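Local coordinates for RctB replication initiator protein (Vibrio cholerae, PDB 5UBE) that initiates replication of the second chromosome of the cholera pathogen, with this N-terminal helix-turn-helix domain probably taking part in DNA binding, at residues Leu11-Lys16 with Asp60-Thr65; Leu48-Leu53 with Thr66-Ala71; Ile97-Glu102 with Gly107-His112. All blocks are in the same frame, centred on the assembly; numbering follows the deposited sequence.

How the contacts relate
The three contacts divide one small domain between its helices and its sheet. Contact 1 ties the loop ahead of strand 20-22 to strand 62-64, at one edge of the four-stranded mixed sheet. Contact 3 pairs strands 94-100 and 108-114 at the other edge, its centre about 10 Å from that of contact 1, and H15 packs against F101 between them. Contact 2, its centre about 12 Å from that of contact 1, packs helix 42-55 on helix 65-71, the elements that flank strand 62-64 in the chain. Contacts 1 and 2 interleave along the sequence, whereas contact 3 follows both. Contact 1 touches both others, while contacts 2 and 3, centres about 19 Å apart, do not meet, so it lies between the helix packing and the hairpin of this probable DNA-binding domain.

Contact 1 (Leu11-Lys16 with Asp60-Thr65); sequences LPRTHK and DGLVST
A salt bridge from the buried R13 to the exposed D60 pins the loop ahead of strand 20-22 against the start of strand 62-64. R13 reaches across side-on, offering NE and NH2 to the two carboxylate oxygens, each of which answers with its syn lone pair. R13 NE lies 2.8 Å from D60 OD2 in a bent bond, the oxygen tilted 30° out of the guanidinium plane. The second bond is straighter: R13 NH2 to D60 OD1 spans 2.9 Å, with OD1 nearly in that plane. The guanidinium and carboxylate planes lie 37° apart, so the grip is twisted. The arginine chain, already directed at this segment, bends at chi2 (-106°) on its way to the acid. D60 OD1 is held a second time, from above the carboxylate plane, by the backbone N of L62 at 3.1 Å; this Asx turn carries the chain round G61 and fixes the carboxylate that receives R13. L62 CD1 packs beside the arginine, 3.8 Å from R13 NE, while S64 lies near NH1. Further on, S64 caps helix 65-71, whose E67 makes a long, weak ion pair with R13. Strand 62-64 bonds to strand 20-22 through V63 and F21, and L62 also touches L111 of strand 108-114.

Contact 2 (Leu48-Leu53 with Thr66-Ala71); sequences LNLISL and TELIDA
L68 and A71 of helix 65-71 meet L50 and I51 of helix 42-55 in a contact between apolar side chains, the two helices running nearly at right angles. Following the shorter helix from its start, T66 and E67 look elsewhere: the hydroxyl of T66 bonds to K16 O, and E67 forms a salt bridge with R54. L68 is the first residue to meet the other helix, and its two methyl branches divide the work. L68 CD1 sits 3.7 Å from I51 CG1, the two side chains crossing at a slant, whereas L68 CD2 comes within 3.8 Å of L50 CG. Here the leucines slide past each other in opposite directions, and L50 CD2 ends up 3.6 Å from the backbone O of L68. Its chi1 (-162°), with CG anti to the backbone N, carries L50 CG over to L68, with CD2 on the L68 side and CD1 on the A71 side.

The segment axes approach to 10.1 Å at an angle of 100°. The domain belongs to a helix-turn-helix family, and this crossing joins two of its helices. F21 of strand 20-22 touches both I51 and L68, and F94 of strand 94-100 also reaches I51. I69 points away from helix 42-55. One turn beyond L68, A71 brings the helix back to the interface, where its CB rests 3.9 Å from L50 CD1.

Contact 3 (Ile97-Glu102 with Gly107-His112); sequences IPVRFE and GKTMLH
Strands 94-100 and 108-114 form an antiparallel beta hairpin at one edge of the mixed sheet, probably the equivalent of the wing of a winged helix-turn-helix fold. Two hydrogen-bonded pairs hold it together. I97 and L111 exchange short bonds, I97 N to L111 O and L111 N to I97 O, both 2.7 Å; V99 and T109 repeat the pattern with longer ones, V99 N to T109 O and T109 N to V99 O, both 3.2 Å. The segment axes diverge from strict antiparallel, with 134° between their directions, in keeping with a strongly twisted hairpin.

On the face carrying I97, V99, T109 and L111, V99 spreads its two methyls: CG1 packs 3.6 Å from L111 CB, while CG2 reaches toward T109 OG1. Beyond the paired residues, the side chains of F101 and T109 cross at about a right angle, with the CG2 methyl of T109 at the ring edge, 3.5 Å from F101 CZ. H15 meets the same ring from the loop ahead of strand 20-22.

On the face of P98 and M110, the methionine chain folds back at chi2 (-53°). M110 SD comes 3.6 Å from the carbonyl carbon C of I97, and the methyl beyond it, M110 CE, touches P98 CG at 3.7 Å, both side chains pointing the same way. Nearer the turn, R100 and K108 run out extended, side by side; E102, a poorly ordered residue, makes a weak salt bridge with the arginine. Despite their like charges, K108 NZ lies in the plane of the R100 guanidinium, at its edge, 3.5 Å from R100 NH2.

Contact 1 (Leu11-Lys16 with Asp60-Thr65)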
loop_
_atom_site.group_PDB
_atom_site.type_symbol
_atom_site.label_atom_id
_atom_site.label_comp_id
_atom_site.label_asym_id
_atom_site.label_seq_id
_atom_site.Cartn_x
_atom_site.Cartn_y
_atom_site.Cartn_z
ATOM N N LEU A 11 1.880 5.731 17.209
ATOM C CA LEU A 11 0.597 6.404 17.285
ATOM C C LEU A 11 0.605 7.640 16.388
ATOM O O LEU A 11 1.666 8.186 16.083
ATOM C CB LEU A 11 0.298 6.792 18.734
ATOM C CG LEU A 11 -0.226 5.681 19.651
ATOM C CD1 LEU A 11 -1.356 4.907 18.973
ATOM C CD2 LEU A 11 0.870 4.734 20.118
ATOM N N PRO A 12 -0.574 8.110 15.948
ATOM C CA PRO A 12 -1.934 7.670 16.277
ATOM C C PRO A 12 -2.418 6.404 15.543
ATOM O O PRO A 12 -3.560 5.995 15.777
ATOM C CB PRO A 12 -2.780 8.876 15.871
ATOM C CG PRO A 12 -2.034 9.461 14.717
ATOM C CD PRO A 12 -0.577 9.255 15.018
ATOM N N ARG A 13 -1.581 5.809 14.687
ATOM C CA ARG A 13 -1.964 4.588 13.985
ATOM C C ARG A 13 -2.286 3.477 14.975
ATOM O O ARG A 13 -1.636 3.353 16.017
ATOM C CB ARG A 13 -0.836 4.135 13.053
ATOM C CG ARG A 13 -0.385 5.190 12.058
ATOM C CD ARG A 13 -0.875 4.880 10.669
ATOM N NE ARG A 13 -0.348 5.808 9.675
ATOM C CZ ARG A 13 -1.094 6.415 8.755
ATOM N NH1 ARG A 13 -2.398 6.178 8.689
ATOM N NH2 ARG A 13 -0.533 7.249 7.891
ATOM N N THR A 14 -3.319 2.686 14.649
ATOM C CA THR A 14 -3.743 1.512 15.413
ATOM C C THR A 14 -4.192 0.430 14.438
ATOM O O THR A 14 -4.095 0.590 13.216
ATOM C CB THR A 14 -4.906 1.814 16.378
ATOM O OG1 THR A 14 -6.113 1.998 15.624
ATOM C CG2 THR A 14 -4.632 3.051 17.220
ATOM N N HIS A 15 -4.717 -0.673 14.985
ATOM C CA HIS A 15 -5.202 -1.757 14.132
ATOM C C HIS A 15 -6.340 -1.289 13.238
ATOM O O HIS A 15 -6.476 -1.764 12.106
ATOM C CB HIS A 15 -5.672 -2.946 14.976
ATOM C CG HIS A 15 -4.570 -3.661 15.695
ATOM N ND1 HIS A 15 -3.979 -4.805 15.207
ATOM C CD2 HIS A 15 -3.962 -3.400 16.878
ATOM C CE1 HIS A 15 -3.050 -5.215 16.052
ATOM N NE2 HIS A 15 -3.020 -4.379 17.076
ATOM N N LYS A 16 -7.156 -0.360 13.733
ATOM C CA LYS A 16 -8.256 0.215 12.969
ATOM C C LYS A 16 -7.797 0.817 11.641
ATOM O O LYS A 16 -8.602 0.931 10.710
ATOM C CB LYS A 16 -8.965 1.273 13.833
ATOM C CG LYS A 16 -10.303 1.766 13.293
ATOM C CD LYS A 16 -10.865 2.873 14.170
ATOM C CE LYS A 16 -11.991 3.628 13.473
ATOM N NZ LYS A 16 -12.460 4.809 14.271
ATOM N N ASP A 60 3.733 10.553 8.109
ATOM C CA ASP A 60 4.514 9.538 8.803
ATOM C C ASP A 60 5.113 8.507 7.867
ATOM O O ASP A 60 5.627 7.491 8.341
ATOM C CB ASP A 60 3.688 8.846 9.902
ATOM C CG ASP A 60 2.428 8.155 9.378
ATOM O OD1 ASP A 60 2.171 8.140 8.152
ATOM O OD2 ASP A 60 1.678 7.617 10.219
ATOM N N GLY A 61 5.129 8.774 6.563
ATOM C CA GLY A 61 5.660 7.832 5.608
ATOM C C GLY A 61 4.738 6.685 5.293
ATOM O O GLY A 61 5.152 5.756 4.595
ATOM N N LEU A 62 3.506 6.708 5.794
ATOM C CA LEU A 62 2.573 5.608 5.588
ATOM C C LEU A 62 1.255 6.133 5.039
ATOM O O LEU A 62 0.923 7.315 5.183
ATOM C CB LEU A 62 2.305 4.840 6.886
ATOM C CG LEU A 62 3.508 4.460 7.745
ATOM C CD1 LEU A 62 3.076 4.178 9.172
ATOM C CD2 LEU A 62 4.243 3.257 7.142
ATOM N N VAL A 63 0.523 5.218 4.401
ATOM C CA VAL A 63 -0.867 5.381 3.984
ATOM C C VAL A 63 -1.606 4.107 4.379
ATOM O O VAL A 63 -1.112 3.007 4.135
ATOM C CB VAL A 63 -0.991 5.617 2.465
ATOM C CG1 VAL A 63 -2.457 5.580 2.042
ATOM C CG2 VAL A 63 -0.358 6.940 2.076
ATOM N N SER A 64 -2.767 4.239 5.011
ATOM C CA SER A 64 -3.467 3.040 5.454
ATOM C C SER A 64 -4.607 2.726 4.490
ATOM O O SER A 64 -5.030 3.579 3.707
ATOM C CB SER A 64 -3.990 3.219 6.882
ATOM O OG SER A 64 -4.939 4.260 6.932
ATOM N N THR A 65 -5.084 1.471 4.523
ATOM C CA THR A 65 -6.292 1.139 3.758
ATOM C C THR A 65 -7.485 1.978 4.220
ATOM O O THR A 65 -8.350 2.334 3.407
ATOM C CB THR A 65 -6.600 -0.366 3.848
ATOM O OG1 THR A 65 -6.641 -0.787 5.217
ATOM C CG2 THR A 65 -5.538 -1.143 3.158
#

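Contact 2 (Leu48-Leu53 with Thr66-Ala71)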
loop_
_atom_site.group_PDB
_atom_site.type_symbol
_atom_site.label_atom_id
_atom_site.label_comp_id
_atom_site.label_asym_id
_atom_site.label_seq_id
_atom_site.Cartn_x
_atom_site.Cartn_y
_atom_site.Cartn_z
ATOM N N LEU A 48 -2.783 1.638 -7.018
ATOM C CA LEU A 48 -1.443 2.226 -6.931
ATOM C C LEU A 48 -1.495 3.749 -7.020
ATOM O O LEU A 48 -0.861 4.450 -6.222
ATOM C CB LEU A 48 -0.523 1.658 -8.018
ATOM C CG LEU A 48 -0.440 0.134 -8.042
ATOM C CD1 LEU A 48 0.639 -0.310 -8.994
ATOM C CD2 LEU A 48 -0.214 -0.439 -6.644
ATOM N N ASN A 49 -2.256 4.281 -7.982
ATOM C CA ASN A 49 -2.390 5.730 -8.097
ATOM C C ASN A 49 -2.966 6.334 -6.822
ATOM O O ASN A 49 -2.572 7.430 -6.408
ATOM C CB ASN A 49 -3.273 6.079 -9.296
ATOM C CG ASN A 49 -2.551 5.917 -10.617
ATOM O OD1 ASN A 49 -1.327 5.842 -10.652
ATOM N ND2 ASN A 49 -3.306 5.875 -11.713
ATOM N N LEU A 50 -3.908 5.631 -6.186
ATOM C CA LEU A 50 -4.527 6.143 -4.967
ATOM C C LEU A 50 -3.510 6.257 -3.840
ATOM O O LEU A 50 -3.418 7.297 -3.175
ATOM C CB LEU A 50 -5.674 5.232 -4.550
ATOM C CG LEU A 50 -6.703 5.773 -3.564
ATOM C CD1 LEU A 50 -7.478 6.932 -4.181
ATOM C CD2 LEU A 50 -7.641 4.637 -3.168
ATOM N N ILE A 51 -2.761 5.177 -3.595
ATOM C CA ILE A 51 -1.684 5.202 -2.606
ATOM C C ILE A 51 -0.735 6.363 -2.877
ATOM O O ILE A 51 -0.401 7.143 -1.981
ATOM C CB ILE A 51 -0.924 3.864 -2.615
ATOM C CG1 ILE A 51 -1.841 2.706 -2.180
ATOM C CG2 ILE A 51 0.363 3.979 -1.759
ATOM C CD1 ILE A 51 -1.410 1.357 -2.717
ATOM N N SER A 52 -0.257 6.469 -4.117
ATOM C CA SER A 52 0.657 7.552 -4.474
ATOM C C SER A 52 0.053 8.915 -4.152
ATOM O O SER A 52 0.651 9.724 -3.433
ATOM C CB SER A 52 1.013 7.446 -5.959
ATOM O OG SER A 52 1.914 8.462 -6.332
ATOM N N LEU A 53 -1.157 9.175 -4.644
ATOM C CA LEU A 53 -1.755 10.493 -4.450
ATOM C C LEU A 53 -2.027 10.775 -2.975
ATOM O O LEU A 53 -1.779 11.885 -2.489
ATOM C CB LEU A 53 -3.030 10.599 -5.284
ATOM C CG LEU A 53 -3.761 11.939 -5.379
ATOM C CD1 LEU A 53 -4.423 12.076 -6.743
ATOM C CD2 LEU A 53 -4.806 12.075 -4.284
ATOM N N THR A 66 -7.530 2.354 5.501
ATOM C CA THR A 66 -8.617 3.220 5.965
ATOM C C THR A 66 -8.574 4.568 5.255
ATOM O O THR A 66 -9.603 5.073 4.792
ATOM C CB THR A 66 -8.550 3.404 7.485
ATOM O OG1 THR A 66 -8.965 2.186 8.123
ATOM C CG2 THR A 66 -9.481 4.553 7.948
ATOM N N GLU A 67 -7.381 5.152 5.132
ATOM C CA GLU A 67 -7.243 6.411 4.408
ATOM C C GLU A 67 -7.566 6.235 2.930
ATOM O O GLU A 67 -8.070 7.167 2.291
ATOM C CB GLU A 67 -5.819 6.977 4.610
ATOM C CG GLU A 67 -5.494 7.289 6.079
ATOM C CD GLU A 67 -4.057 7.772 6.312
ATOM O OE1 GLU A 67 -3.123 7.236 5.687
ATOM O OE2 GLU A 67 -3.860 8.691 7.128
ATOM N N LEU A 68 -7.266 5.061 2.368
ATOM C CA LEU A 68 -7.595 4.809 0.967
ATOM C C LEU A 68 -9.103 4.800 0.746
ATOM O O LEU A 68 -9.598 5.387 -0.227
ATOM C CB LEU A 68 -6.982 3.488 0.503
ATOM C CG LEU A 68 -5.450 3.462 0.391
ATOM C CD1 LEU A 68 -4.974 2.185 -0.256
ATOM C CD2 LEU A 68 -4.906 4.672 -0.373
ATOM N N ILE A 69 -9.843 4.127 1.627
ATOM C CA ILE A 69 -11.303 4.174 1.567
ATOM C C ILE A 69 -11.781 5.619 1.563
ATOM O O ILE A 69 -12.529 6.046 0.676
ATOM C CB ILE A 69 -11.908 3.385 2.741
ATOM C CG1 ILE A 69 -11.617 1.887 2.568
ATOM C CG2 ILE A 69 -13.423 3.650 2.853
ATOM C CD1 ILE A 69 -11.846 1.087 3.848
ATOM N N ASP A 70 -11.333 6.402 2.546
ATOM C CA ASP A 70 -11.770 7.788 2.648
ATOM C C ASP A 70 -11.388 8.605 1.417
ATOM O O ASP A 70 -12.121 9.527 1.042
ATOM C CB ASP A 70 -11.207 8.407 3.929
ATOM C CG ASP A 70 -11.795 7.768 5.194
ATOM O OD1 ASP A 70 -12.511 6.737 5.075
ATOM O OD2 ASP A 70 -11.555 8.298 6.301
ATOM N N ALA A 71 -10.268 8.275 0.762
ATOM C CA ALA A 71 -9.868 9.010 -0.434
ATOM C C ALA A 71 -10.810 8.773 -1.610
ATOM O O ALA A 71 -10.888 9.618 -2.508
ATOM C CB ALA A 71 -8.439 8.632 -0.845
#

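Contact 3 (Ile97-Glu102 with Gly107-His112)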
loop_
_atom_site.group_PDB
_atom_site.type_symbol
_atom_site.label_atom_id
_atom_site.label_comp_id
_atom_site.label_asym_id
_atom_site.label_seq_id
_atom_site.Cartn_x
_atom_site.Cartn_y
_atom_site.Cartn_z
ATOM N N ILE A 97 5.499 -6.981 4.633
ATOM C CA ILE A 97 6.322 -6.918 5.835
ATOM C C ILE A 97 5.397 -6.916 7.043
ATOM O O ILE A 97 4.664 -5.938 7.237
ATOM C CB ILE A 97 7.191 -5.653 5.830
ATOM C CG1 ILE A 97 8.015 -5.581 4.538
ATOM C CG2 ILE A 97 8.061 -5.585 7.084
ATOM C CD1 ILE A 97 8.739 -4.257 4.341
ATOM N N PRO A 98 5.368 -7.963 7.868
ATOM C CA PRO A 98 4.592 -7.881 9.112
ATOM C C PRO A 98 5.294 -6.949 10.088
ATOM O O PRO A 98 6.515 -7.010 10.251
ATOM C CB PRO A 98 4.562 -9.328 9.621
ATOM C CG PRO A 98 4.939 -10.157 8.450
ATOM C CD PRO A 98 5.893 -9.316 7.650
ATOM N N VAL A 99 4.515 -6.061 10.709
ATOM C CA VAL A 99 5.027 -5.052 11.626
ATOM C C VAL A 99 4.188 -5.066 12.896
ATOM O O VAL A 99 3.055 -5.552 12.917
ATOM C CB VAL A 99 5.019 -3.637 11.009
ATOM C CG1 VAL A 99 5.905 -3.592 9.782
ATOM C CG2 VAL A 99 3.596 -3.216 10.675
ATOM N N ARG A 100 4.761 -4.519 13.965
ATOM C CA ARG A 100 4.073 -4.405 15.243
ATOM C C ARG A 100 3.963 -2.941 15.638
ATOM O O ARG A 100 4.622 -2.067 15.067
ATOM C CB ARG A 100 4.797 -5.193 16.345
ATOM C CG ARG A 100 5.111 -6.635 15.973
ATOM C CD ARG A 100 5.876 -7.342 17.079
ATOM N NE ARG A 100 6.152 -8.739 16.754
ATOM C CZ ARG A 100 6.837 -9.568 17.534
ATOM N NH1 ARG A 100 7.328 -9.142 18.692
ATOM N NH2 ARG A 100 7.035 -10.825 17.156
ATOM N N PHE A 101 3.102 -2.676 16.615
ATOM C CA PHE A 101 3.008 -1.338 17.187
ATOM C C PHE A 101 3.922 -1.191 18.395
ATOM O O PHE A 101 4.579 -0.157 18.548
ATOM C CB PHE A 101 1.555 -1.030 17.556
ATOM C CG PHE A 101 0.594 -1.230 16.412
ATOM C CD1 PHE A 101 0.049 -2.475 16.156
ATOM C CD2 PHE A 101 0.248 -0.170 15.586
ATOM C CE1 PHE A 101 -0.829 -2.661 15.096
ATOM C CE2 PHE A 101 -0.627 -0.348 14.528
ATOM C CZ PHE A 101 -1.166 -1.593 14.283
ATOM N N GLU A 102 3.963 -2.220 19.248
ATOM C CA GLU A 102 4.971 -2.384 20.305
ATOM C C GLU A 102 5.123 -1.146 21.186
ATOM O O GLU A 102 6.184 -0.906 21.767
ATOM C CB GLU A 102 6.325 -2.788 19.715
ATOM C CG GLU A 102 6.442 -4.268 19.368
ATOM C CD GLU A 102 7.748 -4.600 18.667
ATOM O OE1 GLU A 102 8.407 -3.663 18.166
ATOM O OE2 GLU A 102 8.119 -5.794 18.620
ATOM N N GLY A 107 -0.344 -7.213 18.965
ATOM C CA GLY A 107 -0.889 -7.474 17.651
ATOM C C GLY A 107 -0.023 -6.930 16.528
ATOM O O GLY A 107 0.885 -6.119 16.721
ATOM N N LYS A 108 -0.324 -7.399 15.318
ATOM C CA LYS A 108 0.409 -7.001 14.125
ATOM C C LYS A 108 -0.563 -6.575 13.030
ATOM O O LYS A 108 -1.770 -6.840 13.096
ATOM C CB LYS A 108 1.304 -8.135 13.600
ATOM C CG LYS A 108 2.220 -8.768 14.635
ATOM C CD LYS A 108 3.136 -9.792 13.979
ATOM C CE LYS A 108 4.034 -10.485 14.991
ATOM N NZ LYS A 108 5.038 -11.358 14.319
ATOM N N THR A 109 -0.012 -5.887 12.029
ATOM C CA THR A 109 -0.688 -5.591 10.764
ATOM C C THR A 109 0.322 -5.855 9.650
ATOM O O THR A 109 1.436 -6.323 9.911
ATOM C CB THR A 109 -1.230 -4.152 10.732
ATOM O OG1 THR A 109 -0.148 -3.223 10.878
ATOM C CG2 THR A 109 -2.231 -3.937 11.852
ATOM N N MET A 110 -0.049 -5.547 8.404
ATOM C CA MET A 110 0.820 -5.768 7.246
ATOM C C MET A 110 1.337 -4.446 6.686
ATOM O O MET A 110 0.554 -3.530 6.406
ATOM C CB MET A 110 0.093 -6.530 6.137
ATOM C CG MET A 110 0.442 -8.004 6.065
ATOM S SD MET A 110 2.207 -8.328 5.978
ATOM C CE MET A 110 2.181 -10.122 6.042
ATOM N N LEU A 111 2.650 -4.357 6.504
ATOM C CA LEU A 111 3.263 -3.226 5.823
ATOM C C LEU A 111 3.626 -3.639 4.404
ATOM O O LEU A 111 4.125 -4.742 4.178
ATOM C CB LEU A 111 4.507 -2.737 6.565
ATOM C CG LEU A 111 5.169 -1.497 5.966
ATOM C CD1 LEU A 111 4.213 -0.314 6.021
ATOM C CD2 LEU A 111 6.472 -1.190 6.689
ATOM N N HIS A 112 3.368 -2.751 3.451
ATOM C CA HIS A 112 3.574 -3.045 2.039
ATOM C C HIS A 112 4.500 -1.993 1.467
ATOM O O HIS A 112 4.224 -0.794 1.577
ATOM C CB HIS A 112 2.244 -3.082 1.283
ATOM C CG HIS A 112 1.307 -4.103 1.825
ATOM N ND1 HIS A 112 1.069 -5.307 1.196
ATOM C CD2 HIS A 112 0.605 -4.133 2.980
ATOM C CE1 HIS A 112 0.231 -6.021 1.926
ATOM N NE2 HIS A 112 -0.066 -5.333 3.014
#